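YueI protein (Bacillus subtilis, PDB 2OHW) is of unknown function, a single-chain alpha/beta protein of the DUF1694 family built on a four-stranded mixed sheet. Local coordinates at residues Q45-K50 with Y75-S80; H57-S62 with I82-R87. One frame throughout, in Å; residues are numbered along the deposited sequence.

Interaction 1 of 2, residues Q45-K50 with Y75-S80; sequences QVLRSK and YQSYSS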
ATOM      1  N   GLN A  45      -5.376  -0.406   8.707  1.00 14.86           N
ATOM      2  CA  GLN A  45      -4.273   0.437   9.173  1.00 14.36           C
ATOM      3  C   GLN A  45      -4.476   1.896   8.780  1.00 15.48           C
ATOM      4  O   GLN A  45      -4.212   2.811   9.575  1.00 16.31           O
ATOM      5  CB  GLN A  45      -2.940  -0.113   8.647  1.00 13.97           C
ATOM      6  CG  GLN A  45      -2.588  -1.458   9.259  1.00 13.52           C
ATOM      7  CD  GLN A  45      -1.298  -2.020   8.681  1.00 13.14           C
ATOM      8  OE1 GLN A  45      -1.143  -2.112   7.467  1.00 13.24           O
ATOM      9  NE2 GLN A  45      -0.362  -2.406   9.561  1.00 13.35           N
ATOM     10  N   VAL A  46      -4.925   2.153   7.554  1.00 14.72           N
ATOM     11  CA  VAL A  46      -5.134   3.559   7.166  1.00 15.60           C
ATOM     12  C   VAL A  46      -6.194   4.216   8.072  1.00 17.41           C
ATOM     13  O   VAL A  46      -6.125   5.421   8.361  1.00 18.78           O
ATOM     14  CB  VAL A  46      -5.496   3.687   5.674  1.00 15.47           C
ATOM     15  CG1 VAL A  46      -5.884   5.125   5.312  1.00 15.28           C
ATOM     16  CG2 VAL A  46      -4.312   3.245   4.837  1.00 15.41           C
ATOM     17  N   LEU A  47      -7.162   3.418   8.516  1.00 18.48           N
ATOM     18  CA  LEU A  47      -8.250   3.932   9.362  1.00 20.25           C
ATOM     19  C   LEU A  47      -7.825   4.211  10.800  1.00 21.98           C
ATOM     20  O   LEU A  47      -8.601   4.795  11.569  1.00 22.75           O
ATOM     21  CB  LEU A  47      -9.445   2.977   9.327  1.00 20.07           C
ATOM     22  CG  LEU A  47     -10.211   2.888   7.996  1.00 20.88           C
ATOM     23  CD1 LEU A  47     -11.112   1.650   7.931  1.00 23.75           C
ATOM     24  CD2 LEU A  47     -10.989   4.162   7.676  1.00 21.93           C
ATOM     25  N   ARG A  48      -6.606   3.825  11.174  1.00 23.47           N
ATOM     26  CA  ARG A  48      -6.088   4.117  12.515  1.00 25.35           C
ATOM     27  C   ARG A  48      -5.969   5.634  12.693  1.00 26.49           C
ATOM     28  O   ARG A  48      -5.490   6.336  11.796  1.00 26.80           O
ATOM     29  CB  ARG A  48      -4.739   3.428  12.745  1.00 25.14           C
ATOM     30  CG  ARG A  48      -4.261   3.470  14.195  1.00 25.99           C
ATOM     31  CD  ARG A  48      -2.850   2.912  14.342  1.00 26.08           C
ATOM     32  NE  ARG A  48      -1.810   3.898  14.056  1.00 26.81           N
ATOM     33  CZ  ARG A  48      -0.530   3.761  14.394  1.00 27.54           C
ATOM     34  NH1 ARG A  48      -0.117   2.675  15.032  1.00 27.84           N
ATOM     35  NH2 ARG A  48       0.344   4.717  14.103  1.00 27.40           N
ATOM     36  N   SER A  49      -6.428   6.126  13.843  1.00 27.66           N
ATOM     37  CA  SER A  49      -6.470   7.566  14.118  1.00 29.09           C
ATOM     38  C   SER A  49      -5.117   8.251  13.923  1.00 29.17           C
ATOM     39  O   SER A  49      -5.017   9.256  13.211  1.00 30.28           O
ATOM     40  CB  SER A  49      -7.012   7.821  15.529  1.00 29.33           C
ATOM     41  OG  SER A  49      -8.271   7.190  15.693  1.00 32.64           O
ATOM     42  N   LYS A  50      -4.077   7.691  14.535  1.00 28.93           N
ATOM     43  CA  LYS A  50      -2.724   8.189  14.342  1.00 27.88           C
ATOM     44  C   LYS A  50      -2.080   7.603  13.080  1.00 26.58           C
ATOM     45  O   LYS A  50      -2.015   6.379  12.935  1.00 26.58           O
ATOM     46  CB  LYS A  50      -1.857   7.888  15.566  1.00 28.81           C
ATOM     47  CG  LYS A  50      -0.609   8.758  15.661  1.00 31.71           C
ATOM     48  CD  LYS A  50      -0.960  10.209  15.981  1.00 35.02           C
ATOM     49  CE  LYS A  50       0.226  11.130  15.764  1.00 36.10           C
ATOM     50  NZ  LYS A  50      -0.211  12.547  15.577  1.00 37.82           N
ATOM     51  N   TYR A  75     -12.061  10.658   2.256  1.00 15.62           N
ATOM     52  CA  TYR A  75     -10.963  11.626   2.391  1.00 15.39           C
ATOM     53  C   TYR A  75     -10.379  11.727   3.777  1.00 16.43           C
ATOM     54  O   TYR A  75      -9.156  11.708   3.927  1.00 15.58           O
ATOM     55  CB  TYR A  75     -11.399  13.021   1.916  1.00 16.34           C
ATOM     56  CG  TYR A  75     -10.254  14.015   1.846  1.00 16.47           C
ATOM     57  CD1 TYR A  75      -9.316  13.954   0.817  1.00 16.45           C
ATOM     58  CD2 TYR A  75     -10.119  15.017   2.801  1.00 16.87           C
ATOM     59  CE1 TYR A  75      -8.269  14.861   0.744  1.00 17.39           C
ATOM     60  CE2 TYR A  75      -9.069  15.925   2.742  1.00 16.77           C
ATOM     61  CZ  TYR A  75      -8.149  15.837   1.713  1.00 18.44           C
ATOM     62  OH  TYR A  75      -7.106  16.742   1.646  1.00 21.56           O
ATOM     63  N   GLN A  76     -11.231  11.860   4.789  1.00 17.10           N
ATOM     64  CA  GLN A  76     -10.721  12.078   6.142  1.00 18.34           C
ATOM     65  C   GLN A  76      -9.833  10.939   6.653  1.00 18.56           C
ATOM     66  O   GLN A  76      -9.026  11.147   7.551  1.00 19.98           O
ATOM     67  CB  GLN A  76     -11.873  12.369   7.111  1.00 19.95           C
ATOM     68  CG  GLN A  76     -12.760  11.185   7.405  1.00 22.21           C
ATOM     69  CD  GLN A  76     -13.896  10.995   6.424  1.00 26.57           C
ATOM     70  OE1 GLN A  76     -13.973  11.649   5.376  1.00 27.64           O
ATOM     71  NE2 GLN A  76     -14.794  10.072   6.760  1.00 27.91           N
ATOM     72  N   SER A  77      -9.971   9.760   6.050  1.00 17.83           N
ATOM     73  CA  SER A  77      -9.182   8.588   6.426  1.00 18.33           C
ATOM     74  C   SER A  77      -7.746   8.645   5.926  1.00 18.32           C
ATOM     75  O   SER A  77      -6.835   8.131   6.578  1.00 19.16           O
ATOM     76  CB  SER A  77      -9.842   7.298   5.906  1.00 18.64           C
ATOM     77  OG  SER A  77     -11.174   7.170   6.398  1.00 21.30           O
ATOM     78  N   TYR A  78      -7.539   9.248   4.763  1.00 16.80           N
ATOM     79  CA  TYR A  78      -6.213   9.241   4.149  1.00 16.81           C
ATOM     80  C   TYR A  78      -5.568  10.597   3.992  1.00 16.49           C
ATOM     81  O   TYR A  78      -4.427  10.699   3.547  1.00 16.04           O
ATOM     82  CB  TYR A  78      -6.231   8.528   2.792  1.00 17.78           C
ATOM     83  CG  TYR A  78      -7.168   9.100   1.743  1.00 17.47           C
ATOM     84  CD1 TYR A  78      -6.848  10.260   1.030  1.00 17.96           C
ATOM     85  CD2 TYR A  78      -8.367   8.461   1.444  1.00 17.72           C
ATOM     86  CE1 TYR A  78      -7.704  10.760   0.048  1.00 18.22           C
ATOM     87  CE2 TYR A  78      -9.217   8.951   0.477  1.00 16.75           C
ATOM     88  CZ  TYR A  78      -8.884  10.102  -0.216  1.00 17.22           C
ATOM     89  OH  TYR A  78      -9.755  10.553  -1.163  1.00 18.92           O
ATOM     90  N   SER A  79      -6.291  11.656   4.336  1.00 16.45           N
ATOM     91  CA  SER A  79      -5.737  12.988   4.176  1.00 16.50           C
ATOM     92  C   SER A  79      -4.413  13.229   4.902  1.00 16.98           C
ATOM     93  O   SER A  79      -3.582  13.990   4.403  1.00 16.26           O
ATOM     94  CB  SER A  79      -6.765  14.031   4.574  1.00 16.67           C
ATOM     95  OG  SER A  79      -7.203  13.793   5.891  1.00 17.89           O
ATOM     96  N   SER A  80      -4.198  12.597   6.053  1.00 16.92           N
ATOM     97  CA  SER A  80      -2.921  12.758   6.758  1.00 17.30           C
ATOM     98  C   SER A  80      -1.747  12.293   5.893  1.00 16.48           C
ATOM     99  O   SER A  80      -0.660  12.870   5.945  1.00 16.46           O
ATOM    100  CB  SER A  80      -2.928  11.971   8.064  1.00 18.07           C
ATOM    101  OG  SER A  80      -3.857  12.528   8.972  1.00 23.04           O
TER

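Interaction 2 of 2, residues H57-S62 with I82-R87; sequences HELKNS and IQMASR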
ATOM      1  N   HIS A  57       8.381   7.693   7.009  1.00 17.53           N
ATOM      2  CA  HIS A  57       9.776   7.391   6.746  1.00 17.81           C
ATOM      3  C   HIS A  57      10.034   7.059   5.285  1.00 17.65           C
ATOM      4  O   HIS A  57      11.021   7.522   4.691  1.00 17.75           O
ATOM      5  CB  HIS A  57      10.256   6.233   7.630  1.00 18.58           C
ATOM      6  CG  HIS A  57      11.698   5.897   7.423  1.00 19.04           C
ATOM      7  ND1 HIS A  57      12.118   4.943   6.524  1.00 19.68           N
ATOM      8  CD2 HIS A  57      12.821   6.448   7.941  1.00 19.91           C
ATOM      9  CE1 HIS A  57      13.441   4.884   6.530  1.00 19.55           C
ATOM     10  NE2 HIS A  57      13.889   5.794   7.377  1.00 22.46           N
ATOM     11  N   GLU A  58       9.167   6.227   4.710  1.00 17.95           N
ATOM     12  CA  GLU A  58       9.304   5.825   3.318  1.00 18.85           C
ATOM     13  C   GLU A  58       9.063   6.987   2.352  1.00 18.87           C
ATOM     14  O   GLU A  58       9.726   7.088   1.319  1.00 19.23           O
ATOM     15  CB  GLU A  58       8.377   4.644   2.988  1.00 19.62           C
ATOM     16  CG  GLU A  58       8.771   3.307   3.660  1.00 21.43           C
ATOM     17  CD  GLU A  58      10.252   2.936   3.515  1.00 25.32           C
ATOM     18  OE1 GLU A  58      10.836   3.091   2.413  1.00 27.68           O
ATOM     19  OE2 GLU A  58      10.839   2.470   4.516  1.00 27.66           O
ATOM     20  N   LEU A  59       8.115   7.863   2.673  1.00 18.25           N
ATOM     21  CA  LEU A  59       7.903   9.045   1.832  1.00 18.52           C
ATOM     22  C   LEU A  59       9.091  10.015   1.882  1.00 19.22           C
ATOM     23  O   LEU A  59       9.480  10.607   0.865  1.00 20.27           O
ATOM     24  CB  LEU A  59       6.604   9.745   2.221  1.00 18.09           C
ATOM     25  CG  LEU A  59       5.349   8.925   1.968  1.00 17.78           C
ATOM     26  CD1 LEU A  59       4.204   9.539   2.716  1.00 18.22           C
ATOM     27  CD2 LEU A  59       5.027   8.840   0.482  1.00 17.00           C
ATOM     28  N   LYS A  60       9.657  10.156   3.075  1.00 19.87           N
ATOM     29  CA  LYS A  60      10.789  11.048   3.320  1.00 21.26           C
ATOM     30  C   LYS A  60      12.058  10.563   2.615  1.00 21.63           C
ATOM     31  O   LYS A  60      12.896  11.366   2.210  1.00 22.15           O
ATOM     32  CB  LYS A  60      11.022  11.105   4.833  1.00 21.52           C
ATOM     33  CG  LYS A  60      12.166  11.981   5.300  1.00 22.67           C
ATOM     34  CD  LYS A  60      12.240  11.987   6.816  1.00 24.80           C
ATOM     35  CE  LYS A  60      13.339  12.937   7.295  1.00 27.40           C
ATOM     36  NZ  LYS A  60      14.701  12.509   6.851  1.00 29.43           N
ATOM     37  N   ASN A  61      12.199   9.247   2.495  1.00 22.10           N
ATOM     38  CA  ASN A  61      13.444   8.653   2.025  1.00 23.05           C
ATOM     39  C   ASN A  61      13.346   8.136   0.602  1.00 24.68           C
ATOM     40  O   ASN A  61      14.256   7.484   0.074  1.00 25.53           O
ATOM     41  CB  ASN A  61      13.902   7.611   3.038  1.00 21.66           C
ATOM     42  CG  ASN A  61      14.560   8.260   4.233  1.00 20.99           C
ATOM     43  OD1 ASN A  61      15.707   8.668   4.134  1.00 19.58           O
ATOM     44  ND2 ASN A  61      13.833   8.406   5.341  1.00 17.84           N
ATOM     45  N   SER A  62      12.244   8.533  -0.029  1.00 26.25           N
ATOM     46  CA  SER A  62      11.888   8.109  -1.364  1.00 27.34           C
ATOM     47  C   SER A  62      12.646   8.863  -2.438  1.00 27.56           C
ATOM     48  O   SER A  62      13.150   9.969  -2.223  1.00 28.49           O
ATOM     49  CB  SER A  62      10.396   8.346  -1.569  1.00 27.55           C
ATOM     50  OG  SER A  62      10.103   9.733  -1.678  1.00 28.59           O
ATOM     51  N   ILE A  82      -1.638  12.310   2.633  1.00 14.51           N
ATOM     52  CA  ILE A  82      -1.437  13.283   1.554  1.00 15.41           C
ATOM     53  C   ILE A  82      -0.562  14.432   2.053  1.00 15.44           C
ATOM     54  O   ILE A  82       0.316  14.907   1.320  1.00 15.80           O
ATOM     55  CB  ILE A  82      -2.793  13.804   1.025  1.00 15.05           C
ATOM     56  CG1 ILE A  82      -3.478  12.702   0.197  1.00 15.62           C
ATOM     57  CG2 ILE A  82      -2.608  15.131   0.236  1.00 16.33           C
ATOM     58  CD1 ILE A  82      -4.870  13.075  -0.351  1.00 17.50           C
ATOM     59  N   GLN A  83      -0.791  14.853   3.300  1.00 14.93           N
ATOM     60  CA  GLN A  83       0.031  15.905   3.922  1.00 15.73           C
ATOM     61  C   GLN A  83       1.484  15.459   3.980  1.00 16.49           C
ATOM     62  O   GLN A  83       2.390  16.245   3.673  1.00 16.59           O
ATOM     63  CB  GLN A  83      -0.461  16.233   5.334  1.00 16.40           C
ATOM     64  CG  GLN A  83      -1.933  16.685   5.424  1.00 19.43           C
ATOM     65  CD  GLN A  83      -2.151  18.102   4.940  1.00 23.01           C
ATOM     66  OE1 GLN A  83      -1.406  19.010   5.299  1.00 24.07           O
ATOM     67  NE2 GLN A  83      -3.184  18.303   4.131  1.00 26.60           N
ATOM     68  N   MET A  84       1.700  14.203   4.387  1.00 16.25           N
ATOM     69  CA  MET A  84       3.056  13.641   4.481  1.00 17.45           C
ATOM     70  C   MET A  84       3.695  13.609   3.100  1.00 16.83           C
ATOM     71  O   MET A  84       4.862  13.996   2.936  1.00 17.56           O
ATOM     72  CB  MET A  84       3.027  12.213   5.038  1.00 17.01           C
ATOM     73  CG  MET A  84       2.544  12.032   6.461  1.00 18.93           C
ATOM     74  SD  MET A  84       2.535  10.243   6.940  1.00 20.00           S
ATOM     75  CE  MET A  84       2.655   9.427   5.372  1.00 25.21           C
ATOM     76  N   ALA A  85       2.944  13.143   2.095  1.00 15.52           N
ATOM     77  CA  ALA A  85       3.463  13.052   0.724  1.00 15.56           C
ATOM     78  C   ALA A  85       3.880  14.440   0.221  1.00 16.14           C
ATOM     79  O   ALA A  85       4.995  14.626  -0.265  1.00 16.56           O
ATOM     80  CB  ALA A  85       2.433  12.395  -0.223  1.00 15.72           C
ATOM     81  N   SER A  86       2.997  15.421   0.348  1.00 16.16           N
ATOM     82  CA  SER A  86       3.308  16.749  -0.164  1.00 16.48           C
ATOM     83  C   SER A  86       4.513  17.373   0.528  1.00 17.45           C
ATOM     84  O   SER A  86       5.302  18.077  -0.121  1.00 17.35           O
ATOM     85  CB  SER A  86       2.064  17.640  -0.097  1.00 17.49           C
ATOM     86  OG  SER A  86       1.074  17.106  -0.966  1.00 18.63           O
ATOM     87  N   ARG A  87       4.656  17.088   1.825  1.00 17.97           N
ATOM     88  CA  ARG A  87       5.785  17.565   2.626  1.00 19.73           C
ATOM     89  C   ARG A  87       7.128  17.192   1.981  1.00 19.01           C
ATOM     90  O   ARG A  87       8.094  17.953   2.059  1.00 19.44           O
ATOM     91  CB  ARG A  87       5.701  16.971   4.036  1.00 20.04           C
ATOM     92  CG  ARG A  87       6.798  17.384   5.026  1.00 22.25           C
ATOM     93  CD  ARG A  87       6.464  16.852   6.429  1.00 23.22           C
ATOM     94  NE  ARG A  87       5.111  17.245   6.832  1.00 27.76           N
ATOM     95  CZ  ARG A  87       4.259  16.497   7.535  1.00 29.58           C
ATOM     96  NH1 ARG A  87       4.591  15.274   7.944  1.00 30.09           N
ATOM     97  NH2 ARG A  87       3.057  16.975   7.823  1.00 30.84           N
TER

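Interaction 1 of 2, residues Q45-K50 with Y75-S80
Ser77 is the residue of 75-80 that does most of the touching, and it meets Val46 and Leu47 in 45-50. Its CA lies 5.6 Å from the CA of Leu47, and its CB points toward the other segment. The CD2 methyl of Leu47 lies 3.3 Å from Ser77 OG and 3.8 Å from Ser77 CB. The CB of Leu47 faces away, and the outer part of the chain turns back to bring CD2 alongside the serine. Val46 approaches the backbone side of Ser77. Its CG1 lies anti to the backbone N (chi1 173°), which sets this methyl 3.4 Å from Ser77 O. Tyr78 comes next and offers its CB to Val46 CG1 at 4.2 Å, while the ring leads away. Tyr78 N and Ser79 N both donate to Tyr75 O. Leu73, in a loop, touches both Val46 and Tyr78 and extends this apolar patch. Within 45-50, Arg48 NE donates to Lys50 O at 2.7 Å, with the oxygen in the guanidinium plane, and NH2 adds a weak second bond. Val46 O and Ser77 O are 3.3 Å apart; as two acceptors they cannot bond and probably repel weakly. The contact rests on methyls set against Ser77 OG and O, plus Val46 CG1 on Tyr78 CB, and is mainly a matter of van der Waals fit.

Interaction 2 of 2, residues H57-S62 with I82-R87
Leu59 and Met84 are modelled with their end methyls closer than carbons can sit, so the position of Met84 CE relative to Leu59 CD1 is doubtful. The firmer approach is that of Leu59 CD1 to Met84 CB, at 3.7 Å. The two side chains cross at about a right angle. CG of Leu59 lies anti to its carbonyl carbon (chi1 -65°), and this carries its two methyls to Met84 and Ala85. CD1 also comes 3.9 Å from the backbone N of Ala85. The other methyl, CD2, is 4.5 Å from Ala85 CB, a looser touch. Strand 65-70, helix 75-87 and strand 92-95 form a beta-alpha-beta crossover between adjacent parallel strands, and the last turn of helix 53-60 packs on the C-terminal part of its helix. Ala85 also rests on Leu67 of strand 65-70, which places the contact over the sheet, and Val90 touches both Leu59 and Ala85. All three touching residues are buried. Nearby, a salt bridge from Arg87 NH1 to Glu56 OE2 links the same two helices. Past the end of helix 53-60, Asn61 ND2 donates to His57 O at 3.0 Å, and Ser62 OG donates to Leu59 O at 2.8 Å.

In the fold
Interactions 1 and 2 share helix 75-87. Interaction 1 uses its N-terminal part and interaction 2 its C-terminal part, with their centres 15 Å apart. Their partners, helices 43-46 and 53-60, follow each other in the chain. The segments alternate along the sequence: 45-50, 57-62, 75-80, then 82-87. In sequence, strand 65-70 lies between 57-62 and 75-80. Segments 75-80 and 82-87 touch where Tyr75 CE1 packs on Ile82 CD1 at 4.0 Å. Ile82 also touches Ile69 of strand 65-70, a central strand of the four-stranded mixed sheet. Both interactions belong to the DUF1694 region, where one long helix joins the segments of two successive short helices through its two ends.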